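Local coordinates for cytochrome P450 (Picrophilus torridus, PDB 2RFB), which binds heme through a cysteine thiolate and probably works as a monooxygenase, inserting one atom of molecular oxygen into a substrate, at residues S125-G130 against E135-V140. Sequence-based numbering, arbitrary orientation.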
ATOM      1  N   SER A 125       0.125   4.773 -15.324  1.00 69.53           N
ATOM      2  CA  SER A 125      -0.151   4.447 -13.915  1.00 70.12           C
ATOM      3  C   SER A 125      -1.664   4.126 -13.620  1.00 69.96           C
ATOM      4  O   SER A 125      -1.983   3.112 -13.012  1.00 68.94           O
ATOM      5  CB  SER A 125       0.387   5.548 -13.010  1.00 69.70           C
ATOM      6  OG  SER A 125      -0.178   5.428 -11.704  1.00 74.05           O
ATOM      7  N   ASP A 126      -2.585   4.955 -14.091  1.00 70.69           N
ATOM      8  CA  ASP A 126      -4.017   4.645 -13.954  1.00 72.29           C
ATOM      9  C   ASP A 126      -4.446   3.296 -14.548  1.00 72.45           C
ATOM     10  O   ASP A 126      -5.154   2.515 -13.892  1.00 73.76           O
ATOM     11  CB  ASP A 126      -4.864   5.736 -14.596  1.00 72.96           C
ATOM     12  CG  ASP A 126      -5.397   6.731 -13.602  1.00 75.80           C
ATOM     13  OD1 ASP A 126      -5.198   6.551 -12.357  1.00 76.69           O
ATOM     14  OD2 ASP A 126      -6.022   7.716 -14.092  1.00 80.85           O
ATOM     15  N   TYR A 127      -4.040   3.012 -15.775  1.00 71.15           N
ATOM     16  CA  TYR A 127      -4.308   1.701 -16.341  1.00 71.14           C
ATOM     17  C   TYR A 127      -3.783   0.540 -15.510  1.00 72.41           C
ATOM     18  O   TYR A 127      -4.407  -0.526 -15.450  1.00 73.55           O
ATOM     19  CB  TYR A 127      -3.699   1.593 -17.732  1.00 69.55           C
ATOM     20  CG  TYR A 127      -4.469   2.318 -18.812  1.00 67.67           C
ATOM     21  CD1 TYR A 127      -4.026   3.531 -19.310  1.00 64.63           C
ATOM     22  CD2 TYR A 127      -5.640   1.787 -19.327  1.00 67.28           C
ATOM     23  CE1 TYR A 127      -4.694   4.185 -20.313  1.00 65.66           C
ATOM     24  CE2 TYR A 127      -6.339   2.445 -20.346  1.00 68.04           C
ATOM     25  CZ  TYR A 127      -5.857   3.644 -20.817  1.00 67.21           C
ATOM     26  OH  TYR A 127      -6.541   4.302 -21.788  1.00 66.90           O
ATOM     27  N   ILE A 128      -2.632   0.734 -14.891  1.00 73.10           N
ATOM     28  CA  ILE A 128      -1.808  -0.385 -14.436  1.00 74.60           C
ATOM     29  C   ILE A 128      -2.196  -0.743 -13.007  1.00 75.82           C
ATOM     30  O   ILE A 128      -2.218  -1.911 -12.640  1.00 76.37           O
ATOM     31  CB  ILE A 128      -0.263  -0.044 -14.685  1.00 74.93           C
ATOM     32  CG1 ILE A 128       0.261  -0.689 -15.980  1.00 75.20           C
ATOM     33  CG2 ILE A 128       0.658  -0.254 -13.483  1.00 74.36           C
ATOM     34  CD1 ILE A 128       0.246  -2.227 -16.002  1.00 78.01           C
ATOM     35  N   ILE A 129      -2.519   0.276 -12.204  1.00 76.73           N
ATOM     36  CA  ILE A 129      -3.041   0.070 -10.876  1.00 76.75           C
ATOM     37  C   ILE A 129      -4.504  -0.357 -10.987  1.00 79.15           C
ATOM     38  O   ILE A 129      -5.106  -0.796 -10.010  1.00 78.83           O
ATOM     39  CB  ILE A 129      -2.913   1.326  -9.984  1.00 76.16           C
ATOM     40  CG1 ILE A 129      -3.968   2.392 -10.319  1.00 77.12           C
ATOM     41  CG2 ILE A 129      -1.544   1.905 -10.053  1.00 75.48           C
ATOM     42  CD1 ILE A 129      -3.871   3.676  -9.482  1.00 75.44           C
ATOM     43  N   GLY A 130      -5.082  -0.203 -12.178  1.00 81.38           N
ATOM     44  CA  GLY A 130      -6.475  -0.587 -12.407  1.00 84.40           C
ATOM     45  C   GLY A 130      -7.547   0.500 -12.361  1.00 86.56           C
ATOM     46  O   GLY A 130      -8.708   0.207 -12.634  1.00 87.52           O
ATOM     47  N   GLU A 135      -9.666   0.372 -24.603  1.00 89.46           N
ATOM     48  CA  GLU A 135      -8.968   0.013 -25.830  1.00 88.30           C
ATOM     49  C   GLU A 135      -7.536   0.570 -25.797  1.00 86.81           C
ATOM     50  O   GLU A 135      -6.565  -0.134 -26.123  1.00 86.81           O
ATOM     51  CB  GLU A 135      -9.703   0.633 -27.013  1.00 88.42           C
ATOM     52  CG  GLU A 135     -10.678  -0.273 -27.723  1.00 89.75           C
ATOM     53  CD  GLU A 135     -11.137   0.356 -29.008  1.00 91.96           C
ATOM     54  OE1 GLU A 135     -11.246  -0.356 -30.034  1.00 92.88           O
ATOM     55  OE2 GLU A 135     -11.359   1.587 -28.993  1.00 92.97           O
ATOM     56  N   ASN A 136      -7.439   1.846 -25.420  1.00 84.52           N
ATOM     57  CA  ASN A 136      -6.181   2.569 -25.293  1.00 82.16           C
ATOM     58  C   ASN A 136      -5.105   1.898 -24.428  1.00 79.64           C
ATOM     59  O   ASN A 136      -3.970   2.355 -24.395  1.00 79.12           O
ATOM     60  CB  ASN A 136      -6.455   3.985 -24.772  1.00 82.64           C
ATOM     61  CG  ASN A 136      -6.235   5.059 -25.822  1.00 84.83           C
ATOM     62  OD1 ASN A 136      -5.433   5.987 -25.618  1.00 87.73           O
ATOM     63  ND2 ASN A 136      -6.950   4.957 -26.947  1.00 85.70           N
ATOM     64  N   PHE A 137      -5.438   0.825 -23.728  1.00 77.13           N
ATOM     65  CA  PHE A 137      -4.457   0.266 -22.803  1.00 75.02           C
ATOM     66  C   PHE A 137      -3.190  -0.125 -23.567  1.00 73.32           C
ATOM     67  O   PHE A 137      -2.117   0.446 -23.354  1.00 73.23           O
ATOM     68  CB  PHE A 137      -4.996  -0.920 -21.996  1.00 74.85           C
ATOM     69  CG  PHE A 137      -3.920  -1.677 -21.272  1.00 74.84           C
ATOM     70  CD1 PHE A 137      -3.391  -1.183 -20.086  1.00 74.41           C
ATOM     71  CD2 PHE A 137      -3.404  -2.868 -21.804  1.00 75.38           C
ATOM     72  CE1 PHE A 137      -2.365  -1.864 -19.413  1.00 74.73           C
ATOM     73  CE2 PHE A 137      -2.386  -3.566 -21.152  1.00 75.19           C
ATOM     74  CZ  PHE A 137      -1.862  -3.056 -19.946  1.00 75.45           C
ATOM     75  N   ASN A 138      -3.342  -1.083 -24.469  1.00 70.66           N
ATOM     76  CA  ASN A 138      -2.250  -1.575 -25.275  1.00 68.51           C
ATOM     77  C   ASN A 138      -1.392  -0.432 -25.828  1.00 66.62           C
ATOM     78  O   ASN A 138      -0.172  -0.453 -25.714  1.00 65.93           O
ATOM     79  CB  ASN A 138      -2.808  -2.447 -26.405  1.00 68.56           C
ATOM     80  CG  ASN A 138      -1.726  -3.150 -27.190  1.00 68.91           C
ATOM     81  OD1 ASN A 138      -1.552  -2.904 -28.396  1.00 69.57           O
ATOM     82  ND2 ASN A 138      -0.987  -4.034 -26.519  1.00 68.50           N
ATOM     83  N   TYR A 139      -2.046   0.574 -26.396  1.00 64.98           N
ATOM     84  CA  TYR A 139      -1.355   1.728 -26.937  1.00 63.58           C
ATOM     85  C   TYR A 139      -0.539   2.449 -25.875  1.00 63.13           C
ATOM     86  O   TYR A 139       0.616   2.749 -26.084  1.00 63.47           O
ATOM     87  CB  TYR A 139      -2.334   2.698 -27.602  1.00 63.08           C
ATOM     88  CG  TYR A 139      -1.666   3.931 -28.174  1.00 61.88           C
ATOM     89  CD1 TYR A 139      -0.848   3.845 -29.290  1.00 61.87           C
ATOM     90  CD2 TYR A 139      -1.846   5.174 -27.589  1.00 61.24           C
ATOM     91  CE1 TYR A 139      -0.225   4.966 -29.813  1.00 62.37           C
ATOM     92  CE2 TYR A 139      -1.238   6.298 -28.099  1.00 62.08           C
ATOM     93  CZ  TYR A 139      -0.434   6.193 -29.213  1.00 62.45           C
ATOM     94  OH  TYR A 139       0.180   7.307 -29.718  1.00 61.97           O
ATOM     95  N   VAL A 140      -1.140   2.715 -24.735  1.00 62.76           N
ATOM     96  CA  VAL A 140      -0.513   3.526 -23.721  1.00 62.43           C
ATOM     97  C   VAL A 140       0.630   2.779 -23.046  1.00 62.90           C
ATOM     98  O   VAL A 140       1.701   3.343 -22.824  1.00 63.53           O
ATOM     99  CB  VAL A 140      -1.578   4.036 -22.746  1.00 62.52           C
ATOM    100  CG1 VAL A 140      -1.021   4.302 -21.373  1.00 60.76           C
ATOM    101  CG2 VAL A 140      -2.239   5.281 -23.352  1.00 61.59           C
TER
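Tyr-127 reaches across from the last turn of one helix and lays its ring against Phe-137 in the first turn of the next, a worked example of how a single aromatic side chain can fill the corner between two successive helices. The backbone of Phe-137 sits over one ring face, its CA 4.1 Å from the Tyr-127 centroid in a CH-pi contact. The Phe-137 ring, in turn, offers its edge to that ring in an offset edge-to-face pair, with planes at 62°. Phe-137 CG is anti to its backbone N (chi1 168°), which carries the ring back alongside the tyrosine, and CD1 comes to 3.7 Å from Tyr-127 CB, nearly in the phenyl plane. Ile-128 CD1 adds a looser touch at the same edge, 4.3 Å from Phe-137 CE1. On the CD1 side of the tyrosine ring, Val-140 CG1 meets Tyr-127 CD1 at 3.7 Å, approaching the ring obliquely. At the far end of the ring, Tyr-127 OH lies against Asn-136 CB.

In the P450 fold, helices 118-129 and 136-153 correspond in order to helices F and G, and the residues around 130-135 to the F-G loop, which in P450s generally lies over the substrate channel and may do so here, although this contact is away from the heme-binding residues. The facing helix ends run at 118° with axes 10.4 Å apart.

Further out, Tyr-127 OH makes a weak hydrogen bond to Asp-134 OD2 in the loop. Replacing Tyr-127 by an alanine would probably open a gap beside Phe-137 and Val-140 and deprive Asp-134 of its weak hydroxyl partner. Asp-126 OD1 hydrogen-bonds to Asn-131 ND2 at the start of the F-G loop. Val-140 also packs on Leu-123 and Trp-124 of the first helix, while Ile-128 rests on Met-183 of helix 175-206.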